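Local coordinates for protein branched-chain phosphotransacylase (PDB 1YCO) that probably transfers branched-chain acyl groups between coenzyme A and phosphate, as an acyltransferase of the phosphate acetyl- and butyryltransferase type, at residues K97-H102 with A120-P125; P149-L154 with I215-T220. All coordinates share one frame; numbering follows the deposited sequence.

Contact 1: K97-H102 with A120-P125; sequences KPILSH and AMNIAP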
loop_
_atom_site.group_PDB
_atom_site.type_symbol
_atom_site.label_atom_id
_atom_site.label_comp_id
_atom_site.label_asym_id
_atom_site.label_seq_id
_atom_site.Cartn_x
_atom_site.Cartn_y
_atom_site.Cartn_z
ATOM N N LYS A 97 -24.007 14.064 5.579
ATOM C CA LYS A 97 -23.132 13.505 6.608
ATOM C C LYS A 97 -22.061 14.547 6.859
ATOM O O LYS A 97 -21.671 15.267 5.938
ATOM C CB LYS A 97 -22.481 12.203 6.130
ATOM C CG LYS A 97 -23.439 11.046 6.001
ATOM C CD LYS A 97 -24.059 10.745 7.334
ATOM C CE LYS A 97 -25.002 9.580 7.256
ATOM N NZ LYS A 97 -25.557 9.312 8.627
ATOM N N PRO A 98 -21.572 14.644 8.105
ATOM C CA PRO A 98 -20.533 15.613 8.478
ATOM C C PRO A 98 -19.485 15.818 7.382
ATOM O O PRO A 98 -19.103 16.952 7.074
ATOM C CB PRO A 98 -19.944 15.005 9.747
ATOM C CG PRO A 98 -21.141 14.391 10.387
ATOM C CD PRO A 98 -21.881 13.744 9.232
ATOM N N ILE A 99 -19.025 14.721 6.788
ATOM C CA ILE A 99 -18.026 14.800 5.723
ATOM C C ILE A 99 -18.218 13.700 4.677
ATOM O O ILE A 99 -18.895 12.706 4.926
ATOM C CB ILE A 99 -16.591 14.645 6.265
ATOM C CG1 ILE A 99 -16.308 13.176 6.546
ATOM C CG2 ILE A 99 -16.400 15.461 7.541
ATOM C CD1 ILE A 99 -15.063 12.662 5.857
ATOM N N LEU A 100 -17.617 13.891 3.508
ATOM C CA LEU A 100 -17.681 12.900 2.447
ATOM C C LEU A 100 -16.413 12.049 2.540
ATOM O O LEU A 100 -15.352 12.537 2.927
ATOM C CB LEU A 100 -17.733 13.573 1.068
ATOM C CG LEU A 100 -18.960 14.426 0.695
ATOM C CD1 LEU A 100 -18.751 15.056 -0.680
ATOM C CD2 LEU A 100 -20.216 13.565 0.699
ATOM N N SER A 101 -16.530 10.780 2.185
ATOM C CA SER A 101 -15.395 9.890 2.214
ATOM C C SER A 101 -15.552 8.890 1.077
ATOM O O SER A 101 -16.585 8.849 0.413
ATOM C CB SER A 101 -15.320 9.139 3.561
ATOM O OG SER A 101 -16.430 8.265 3.762
ATOM N N HIS A 102 -14.523 8.092 0.841
ATOM C CA HIS A 102 -14.628 7.088 -0.187
ATOM C C HIS A 102 -14.472 5.769 0.527
ATOM O O HIS A 102 -13.648 5.620 1.437
ATOM C CB HIS A 102 -13.553 7.263 -1.251
ATOM C CG HIS A 102 -13.632 6.258 -2.359
ATOM N ND1 HIS A 102 -13.257 4.941 -2.195
ATOM C CD2 HIS A 102 -14.060 6.371 -3.640
ATOM C CE1 HIS A 102 -13.452 4.285 -3.326
ATOM N NE2 HIS A 102 -13.940 5.130 -4.218
ATOM N N ALA A 120 -9.212 8.167 -1.833
ATOM C CA ALA A 120 -9.582 9.097 -2.907
ATOM C C ALA A 120 -10.061 10.483 -2.459
ATOM O O ALA A 120 -9.854 11.467 -3.172
ATOM C CB ALA A 120 -10.656 8.467 -3.799
ATOM N N MET A 121 -10.693 10.571 -1.292
ATOM C CA MET A 121 -11.221 11.849 -0.815
ATOM C C MET A 121 -10.341 12.648 0.154
ATOM O O MET A 121 -9.824 13.709 -0.194
ATOM C CB MET A 121 -12.596 11.652 -0.159
ATOM C CG MET A 121 -13.740 11.274 -1.097
ATOM S SD MET A 121 -14.157 12.542 -2.353
ATOM C CE MET A 121 -14.996 13.749 -1.347
ATOM N N ASN A 122 -10.187 12.148 1.373
ATOM C CA ASN A 122 -9.408 12.844 2.381
ATOM C C ASN A 122 -7.926 12.507 2.339
ATOM O O ASN A 122 -7.519 11.414 2.703
ATOM C CB ASN A 122 -10.021 12.541 3.749
ATOM C CG ASN A 122 -11.505 12.926 3.808
ATOM O OD1 ASN A 122 -11.847 14.088 4.023
ATOM N ND2 ASN A 122 -12.384 11.953 3.577
ATOM N N ILE A 123 -7.122 13.470 1.904
ATOM C CA ILE A 123 -5.683 13.285 1.779
ATOM C C ILE A 123 -4.933 12.761 2.994
ATOM O O ILE A 123 -4.259 11.731 2.923
ATOM C CB ILE A 123 -5.003 14.578 1.350
ATOM C CG1 ILE A 123 -5.590 15.041 0.016
ATOM C CG2 ILE A 123 -3.471 14.347 1.225
ATOM C CD1 ILE A 123 -5.115 16.427 -0.407
ATOM N N ALA A 124 -5.034 13.477 4.101
ATOM C CA ALA A 124 -4.327 13.088 5.314
ATOM C C ALA A 124 -5.165 13.472 6.525
ATOM O O ALA A 124 -4.799 14.348 7.301
ATOM C CB ALA A 124 -2.972 13.782 5.362
ATOM N N PRO A 125 -6.303 12.791 6.705
ATOM C CA PRO A 125 -7.259 13.002 7.795
ATOM C C PRO A 125 -6.676 13.265 9.187
ATOM O O PRO A 125 -5.700 12.631 9.602
ATOM C CB PRO A 125 -8.093 11.727 7.767
ATOM C CG PRO A 125 -8.060 11.328 6.327
ATOM C CD PRO A 125 -6.628 11.559 5.958
HETATM O O HOH W 1 -14.186 15.387 2.034
#
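A side-chain-to-backbone hydrogen bond, flanked by apolar packing, links Asn122 to Leu100 at the open end of a beta hairpin: 97-102 runs into strand 101-107, while the loop 120-125 follows its antiparallel partner, strand 113-117, on the way to helix 127-143. The bond runs from Asn122 ND2 to Leu100 O (3.1 Å, 162° at the hydrogen). It meets a lone pair in the carbonyl plane and lies close to the plane of the Asn122 amide. A water also donates to Leu100 O and, weakly, to Asn122 OD1, a second and looser link between amide and carbonyl. The same ND2 bonds to Asp118 OD1, which helps fix the rotation of the amide, and Ile99 CD1 packs 3.6 Å from Asn122 ND2. Met121 bends at chi2 and chi3 (-64° and -74°): its CG passes 3.7 Å from Ser101 C, while the terminal CE curls back to Leu100 CB at 3.7 Å. Farther along, Ala120 CB rests 4.0 Å from His102 CG, obliquely to the imidazole. Asp118 OD2 accepts from His102 N, and Asn136 of helix 127-143 binds Ser101 OG and Ile99 O; Ser101 pairs through its backbone with Val244 of strand 238-244, whose Ile243 touches Met121.

Contact 2: P149-L154 with I215-T220; sequences PKIALL and ILVVPT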
loop_
_atom_site.group_PDB
_atom_site.type_symbol
_atom_site.label_atom_id
_atom_site.label_comp_id
_atom_site.label_asym_id
_atom_site.label_seq_id
_atom_site.Cartn_x
_atom_site.Cartn_y
_atom_site.Cartn_z
ATOM N N PRO A 149 -19.402 -4.575 13.137
ATOM C CA PRO A 149 -18.174 -4.632 12.336
ATOM C C PRO A 149 -16.859 -4.331 13.052
ATOM O O PRO A 149 -16.785 -3.442 13.899
ATOM C CB PRO A 149 -18.448 -3.621 11.230
ATOM C CG PRO A 149 -19.291 -2.603 11.930
ATOM C CD PRO A 149 -20.269 -3.478 12.674
ATOM N N LYS A 150 -15.821 -5.078 12.698
ATOM C CA LYS A 150 -14.509 -4.856 13.271
ATOM C C LYS A 150 -13.803 -3.835 12.386
ATOM O O LYS A 150 -13.690 -4.005 11.165
ATOM C CB LYS A 150 -13.722 -6.169 13.354
ATOM C CG LYS A 150 -14.388 -7.182 14.284
ATOM C CD LYS A 150 -13.536 -8.388 14.576
ATOM C CE LYS A 150 -14.332 -9.420 15.390
ATOM N NZ LYS A 150 -13.467 -10.447 16.063
ATOM N N ILE A 151 -13.353 -2.758 13.023
ATOM C CA ILE A 151 -12.687 -1.658 12.342
ATOM C C ILE A 151 -11.261 -1.498 12.838
ATOM O O ILE A 151 -11.002 -1.065 13.967
ATOM C CB ILE A 151 -13.475 -0.352 12.553
ATOM C CG1 ILE A 151 -14.944 -0.607 12.159
ATOM C CG2 ILE A 151 -12.873 0.772 11.725
ATOM C CD1 ILE A 151 -15.880 0.562 12.395
ATOM N N ALA A 152 -10.344 -1.861 11.959
ATOM C CA ALA A 152 -8.934 -1.795 12.228
ATOM C C ALA A 152 -8.315 -0.508 11.701
ATOM O O ALA A 152 -8.461 -0.158 10.524
ATOM C CB ALA A 152 -8.236 -3.005 11.605
ATOM N N LEU A 153 -7.632 0.190 12.601
ATOM C CA LEU A 153 -6.939 1.428 12.275
ATOM C C LEU A 153 -5.514 1.007 11.947
ATOM O O LEU A 153 -4.717 0.702 12.833
ATOM C CB LEU A 153 -6.967 2.366 13.477
ATOM C CG LEU A 153 -8.394 2.599 13.976
ATOM C CD1 LEU A 153 -8.384 3.554 15.167
ATOM C CD2 LEU A 153 -9.232 3.183 12.833
ATOM N N LEU A 154 -5.211 0.984 10.657
ATOM C CA LEU A 154 -3.908 0.564 10.156
ATOM C C LEU A 154 -2.732 1.478 10.387
ATOM O O LEU A 154 -2.834 2.693 10.252
ATOM C CB LEU A 154 -3.995 0.298 8.662
ATOM C CG LEU A 154 -4.703 -0.960 8.198
ATOM C CD1 LEU A 154 -4.615 -1.003 6.675
ATOM C CD2 LEU A 154 -4.029 -2.195 8.797
ATOM N N ILE A 215 -13.492 -3.887 8.252
ATOM C CA ILE A 215 -13.203 -2.624 7.620
ATOM C C ILE A 215 -11.781 -2.229 7.956
ATOM O O ILE A 215 -11.349 -2.300 9.113
ATOM C CB ILE A 215 -14.123 -1.508 8.142
ATOM C CG1 ILE A 215 -15.581 -1.866 7.875
ATOM C CG2 ILE A 215 -13.739 -0.169 7.491
ATOM C CD1 ILE A 215 -16.566 -0.890 8.461
ATOM N N LEU A 216 -11.049 -1.799 6.943
ATOM C CA LEU A 216 -9.687 -1.359 7.163
ATOM C C LEU A 216 -9.719 0.148 6.951
ATOM O O LEU A 216 -10.327 0.624 6.005
ATOM C CB LEU A 216 -8.745 -2.021 6.162
ATOM C CG LEU A 216 -8.679 -3.556 6.098
ATOM C CD1 LEU A 216 -7.695 -3.984 5.005
ATOM C CD2 LEU A 216 -8.248 -4.122 7.448
ATOM N N VAL A 217 -9.096 0.883 7.866
ATOM C CA VAL A 217 -9.009 2.337 7.795
ATOM C C VAL A 217 -7.524 2.747 7.718
ATOM O O VAL A 217 -6.735 2.479 8.633
ATOM C CB VAL A 217 -9.656 3.010 9.037
ATOM C CG1 VAL A 217 -9.623 4.530 8.901
ATOM C CG2 VAL A 217 -11.076 2.538 9.203
ATOM N N VAL A 218 -7.156 3.386 6.610
ATOM C CA VAL A 218 -5.790 3.840 6.369
ATOM C C VAL A 218 -5.581 5.261 6.868
ATOM O O VAL A 218 -6.535 5.986 7.102
ATOM C CB VAL A 218 -5.441 3.796 4.876
ATOM C CG1 VAL A 218 -5.524 2.355 4.376
ATOM C CG2 VAL A 218 -6.399 4.693 4.105
ATOM N N PRO A 219 -4.314 5.675 7.030
ATOM C CA PRO A 219 -3.967 7.022 7.510
ATOM C C PRO A 219 -4.018 8.084 6.420
ATOM O O PRO A 219 -4.372 9.233 6.673
ATOM C CB PRO A 219 -2.523 6.866 8.014
ATOM C CG PRO A 219 -2.285 5.405 8.094
ATOM C CD PRO A 219 -3.110 4.822 6.983
ATOM N N THR A 220 -3.652 7.684 5.208
ATOM C CA THR A 220 -3.586 8.619 4.106
ATOM C C THR A 220 -4.032 8.005 2.783
ATOM O O THR A 220 -4.044 6.781 2.619
ATOM C CB THR A 220 -2.142 9.131 3.940
ATOM O OG1 THR A 220 -1.297 8.051 3.520
ATOM C CG2 THR A 220 -1.618 9.678 5.259
#
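The flat peptide groups of Ile151-Leu154 and Ile215-Val217 line up in a twisted parallel ladder, with Ile151, Leu153, Ile215 and Val217 on one face and Ala152 and Leu216 on the other. Along the facing edges four backbone hydrogen bonds alternate in direction, from Ile215 N to Lys150 O, Ala152 N to Ile215 O, Val217 N to Ala152 O and Leu154 N to Val217 O, all 2.9-3.0 Å long. A CA-H...O contact from Ile151 to Ile215 O adds to them. The two strand segments cross at -24°, the ordinary twist of neighbouring parallel strands. On the first face Ile151 and Ile215 lie side by side, CG1 of the former 4.0 Å from CD1 of the latter. Val217 bridges two neighbours: with CG1 anti to the backbone N (chi1 -177°), CG2 stands anti to the carbonyl carbon and meets Ile151 CG2 at 3.6 Å, and Val217 CB meets Leu153 CD2 at 3.8 Å.

These are neighbouring strands of the mixed sheet, flanked by strands 184-189 and 113-117, and helices pack on the isoleucine face in an alpha/beta layering: helix 127-143 on Ile151, Ile215 and Val217, helix 165-177 on Leu153. On the reverse face Ala152 CB approaches Leu216 CD2 at 4.3 Å. Where the ladder ends, Leu154 CB sits 3.5 Å from Val217 O, its CD1 crosses to Val218 CG1, and Pro219 CG lies 3.5 Å from Leu154 O.

Contacts 1 and 2 build on the same mixed sheet, with centres about 14 Å apart, and strand 113-117 joins them: it pairs with 101-107 on one side and 215-217 on the other. Both segments of contact 1 precede those of contact 2 in sequence. The two also touch directly where 120-125 and 215-220 meet: Pro125 CD lies 3.3 Å from Pro219 O, and Ile123 O is 3.5 Å from Thr220 CB, next to the start of helix 221-234, of which Thr220 is the N-cap. Ile123 continues this junction through a backbone hydrogen bond with Ile221. Helix 127-143, which begins just after 120-125, packs against both contacts.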